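Local coordinates for uncharacterized protein (Thermus thermophilus HB8, PDB 4WVA), which hydrolyses the compatible solute mannosylglycerate to mannose and glycerate, and glucosylglycerate to glucose and glycerate, as a GH63 glycosidase with an (alpha/alpha)6-barrel, at residues L304-A308 against G309-Q313. Residues are numbered along the deposited sequence; the frame is centred on the assembly and turned at random.
Sequences LPLFA and GTPHQ
Gly309 N closes the short helix 305-308 by donating to Pro305 O at 3.0 Å. The donor meets this carbonyl 23° out of its plane, and the same N-H makes a second, weak bond to Leu306 O at 3.2 Å. Pro305 O takes no bond from Thr310 N, which stays 3.6 Å away; Pro311 CD, 3.3 Å from the oxygen, lies on the same side as Thr310 N. Having no N-H, Pro311 meets this acceptor with carbon alone. Its ring also crosses Leu306 at about a right angle, CG lying 4.2 Å from Leu306 CD2. Gly309 turns the chain out of the helix with a positive phi, where a side chain would collide with Ala308 O. Across the glycine, the methyls Ala308 CB and Thr310 CG2 touch at 4.0 Å. The chi1 of Thr310, 67°, sets OG1 between its own backbone N and carbonyl carbon, and the hydroxyl is hydrogen-bonded to Glu274 OE2 of helix 260-275. Pro311 O is satisfied by Tyr369 OH, while Phe307 O accepts from Arg243 NH1. Without the Pro311 ring, as with an alanine here, Leu306 CD2 is likely to lose its neighbour and the backbone its restraint on phi. This is a helix C-terminus ended by a positive-phi glycine, with a proline two residues further on: one N-H serves two carbonyls, and Glu274, Tyr369 and Arg243 take up polar groups of the turn, which suggests that the link to helix 313-327 is held by its own bonds and by these neighbours.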
ATOM      1  N   LEU A 304      13.057   8.493  -7.878  1.00  9.34           N
ATOM      2  CA  LEU A 304      13.111   7.076  -8.213  1.00  9.43           C
ATOM      3  C   LEU A 304      12.111   6.205  -7.434  1.00  9.07           C
ATOM      4  O   LEU A 304      11.786   5.132  -7.907  1.00  9.31           O
ATOM      5  CB  LEU A 304      14.536   6.538  -8.143  1.00  9.59           C
ATOM      6  CG  LEU A 304      15.463   7.074  -9.244  1.00  9.69           C
ATOM      7  CD1 LEU A 304      16.881   6.649  -8.932  1.00  9.50           C
ATOM      8  CD2 LEU A 304      15.039   6.567 -10.615  1.00  9.74           C
ATOM      9  N   PRO A 305      11.559   6.677  -6.298  1.00  9.25           N
ATOM     10  CA  PRO A 305      10.485   5.826  -5.738  1.00  9.33           C
ATOM     11  C   PRO A 305       9.295   5.607  -6.676  1.00  9.26           C
ATOM     12  O   PRO A 305       8.567   4.635  -6.528  1.00  9.69           O
ATOM     13  CB  PRO A 305      10.130   6.528  -4.427  1.00  9.48           C
ATOM     14  CG  PRO A 305      11.426   7.133  -4.017  1.00  9.41           C
ATOM     15  CD  PRO A 305      12.000   7.671  -5.310  1.00  9.29           C
ATOM     16  N   LEU A 306       9.098   6.485  -7.649  1.00  9.37           N
ATOM     17  CA  LEU A 306       8.081   6.221  -8.670  1.00  9.80           C
ATOM     18  C   LEU A 306       8.346   4.904  -9.417  1.00  9.59           C
ATOM     19  O   LEU A 306       7.420   4.147  -9.721  1.00  9.38           O
ATOM     20  CB  LEU A 306       8.019   7.376  -9.658  1.00 10.22           C
ATOM     21  CG  LEU A 306       7.628   8.736  -9.094  1.00 10.75           C
ATOM     22  CD1 LEU A 306       8.007   9.837 -10.079  1.00 11.30           C
ATOM     23  CD2 LEU A 306       6.150   8.791  -8.735  1.00 11.49           C
ATOM     24  N   PHE A 307       9.618   4.657  -9.726  1.00  9.76           N
ATOM     25  CA  PHE A 307      10.047   3.444 -10.414  1.00 10.09           C
ATOM     26  C   PHE A 307       9.871   2.221  -9.509  1.00 10.76           C
ATOM     27  O   PHE A 307       9.652   1.109  -9.991  1.00 10.97           O
ATOM     28  CB  PHE A 307      11.517   3.634 -10.819  1.00 10.04           C
ATOM     29  CG  PHE A 307      12.097   2.540 -11.686  1.00 10.54           C
ATOM     30  CD1 PHE A 307      11.671   2.371 -12.994  1.00 10.68           C
ATOM     31  CD2 PHE A 307      13.098   1.708 -11.204  1.00 10.89           C
ATOM     32  CE1 PHE A 307      12.228   1.410 -13.809  1.00 10.86           C
ATOM     33  CE2 PHE A 307      13.667   0.747 -12.022  1.00 11.00           C
ATOM     34  CZ  PHE A 307      13.222   0.588 -13.313  1.00 10.96           C
ATOM     35  N   ALA A 308      10.010   2.426  -8.205  1.00 11.48           N
ATOM     36  CA  ALA A 308       9.742   1.367  -7.229  1.00 11.87           C
ATOM     37  C   ALA A 308       8.242   1.031  -7.108  1.00 12.87           C
ATOM     38  O   ALA A 308       7.871  -0.102  -6.821  1.00 13.45           O
ATOM     39  CB  ALA A 308      10.310   1.746  -5.865  1.00 12.03           C
ATOM     40  N   GLY A 309       7.389   2.027  -7.295  1.00 12.69           N
ATOM     41  CA  GLY A 309       5.943   1.836  -7.204  1.00 13.35           C
ATOM     42  C   GLY A 309       5.380   1.881  -5.790  1.00 14.00           C
ATOM     43  O   GLY A 309       4.300   1.338  -5.533  1.00 12.99           O
ATOM     44  N   THR A 310       6.097   2.546  -4.888  1.00 14.68           N
ATOM     45  CA  THR A 310       5.687   2.668  -3.468  1.00 15.64           C
ATOM     46  C   THR A 310       4.781   3.861  -3.109  1.00 14.85           C
ATOM     47  O   THR A 310       3.935   3.734  -2.215  1.00 14.67           O
ATOM     48  CB  THR A 310       6.929   2.673  -2.522  1.00 16.83           C
ATOM     49  OG1 THR A 310       7.723   3.855  -2.711  1.00 18.72           O
ATOM     50  CG2 THR A 310       7.775   1.455  -2.726  1.00 18.53           C
ATOM     51  N   PRO A 311       4.946   5.035  -3.753  1.00 14.97           N
ATOM     52  CA  PRO A 311       4.097   6.130  -3.284  1.00 14.80           C
ATOM     53  C   PRO A 311       2.635   5.949  -3.635  1.00 14.09           C
ATOM     54  O   PRO A 311       2.311   5.218  -4.573  1.00 13.23           O
ATOM     55  CB  PRO A 311       4.604   7.355  -4.061  1.00 15.61           C
ATOM     56  CG  PRO A 311       5.486   6.853  -5.094  1.00 15.75           C
ATOM     57  CD  PRO A 311       5.969   5.495  -4.707  1.00 15.39           C
ATOM     58  N   HIS A 312       1.762   6.623  -2.899  1.00 14.25           N
ATOM     59  CA  HIS A 312       0.415   6.828  -3.377  1.00 14.23           C
ATOM     60  C   HIS A 312       0.398   7.957  -4.411  1.00 14.10           C
ATOM     61  O   HIS A 312       1.365   8.676  -4.591  1.00 12.97           O
ATOM     62  CB  HIS A 312      -0.613   7.053  -2.232  1.00 14.99           C
ATOM     63  CG  HIS A 312      -0.327   8.220  -1.334  1.00 16.19           C
ATOM     64  ND1 HIS A 312      -0.341   9.524  -1.769  1.00 17.26           N
ATOM     65  CD2 HIS A 312      -0.107   8.280   0.002  1.00 16.79           C
ATOM     66  CE1 HIS A 312      -0.104  10.338  -0.752  1.00 16.54           C
ATOM     67  NE2 HIS A 312       0.038   9.610   0.334  1.00 16.60           N
ATOM     68  N   GLN A 313      -0.710   8.043  -5.113  1.00 14.63           N
ATOM     69  CA  GLN A 313      -0.866   8.969  -6.224  1.00 16.78           C
ATOM     70  C   GLN A 313      -0.683  10.428  -5.847  1.00 16.48           C
ATOM     71  O   GLN A 313      -0.178  11.207  -6.643  1.00 15.76           O
ATOM     72  CB  GLN A 313      -2.274   8.808  -6.784  1.00 18.73           C
ATOM     73  CG  GLN A 313      -2.548   9.558  -8.067  1.00 21.24           C
ATOM     74  CD  GLN A 313      -1.785   9.009  -9.229  1.00 22.37           C
ATOM     75  OE1 GLN A 313      -1.735   9.641 -10.285  1.00 27.96           O
ATOM     76  NE2 GLN A 313      -1.241   7.796  -9.089  1.00 22.90           N
TER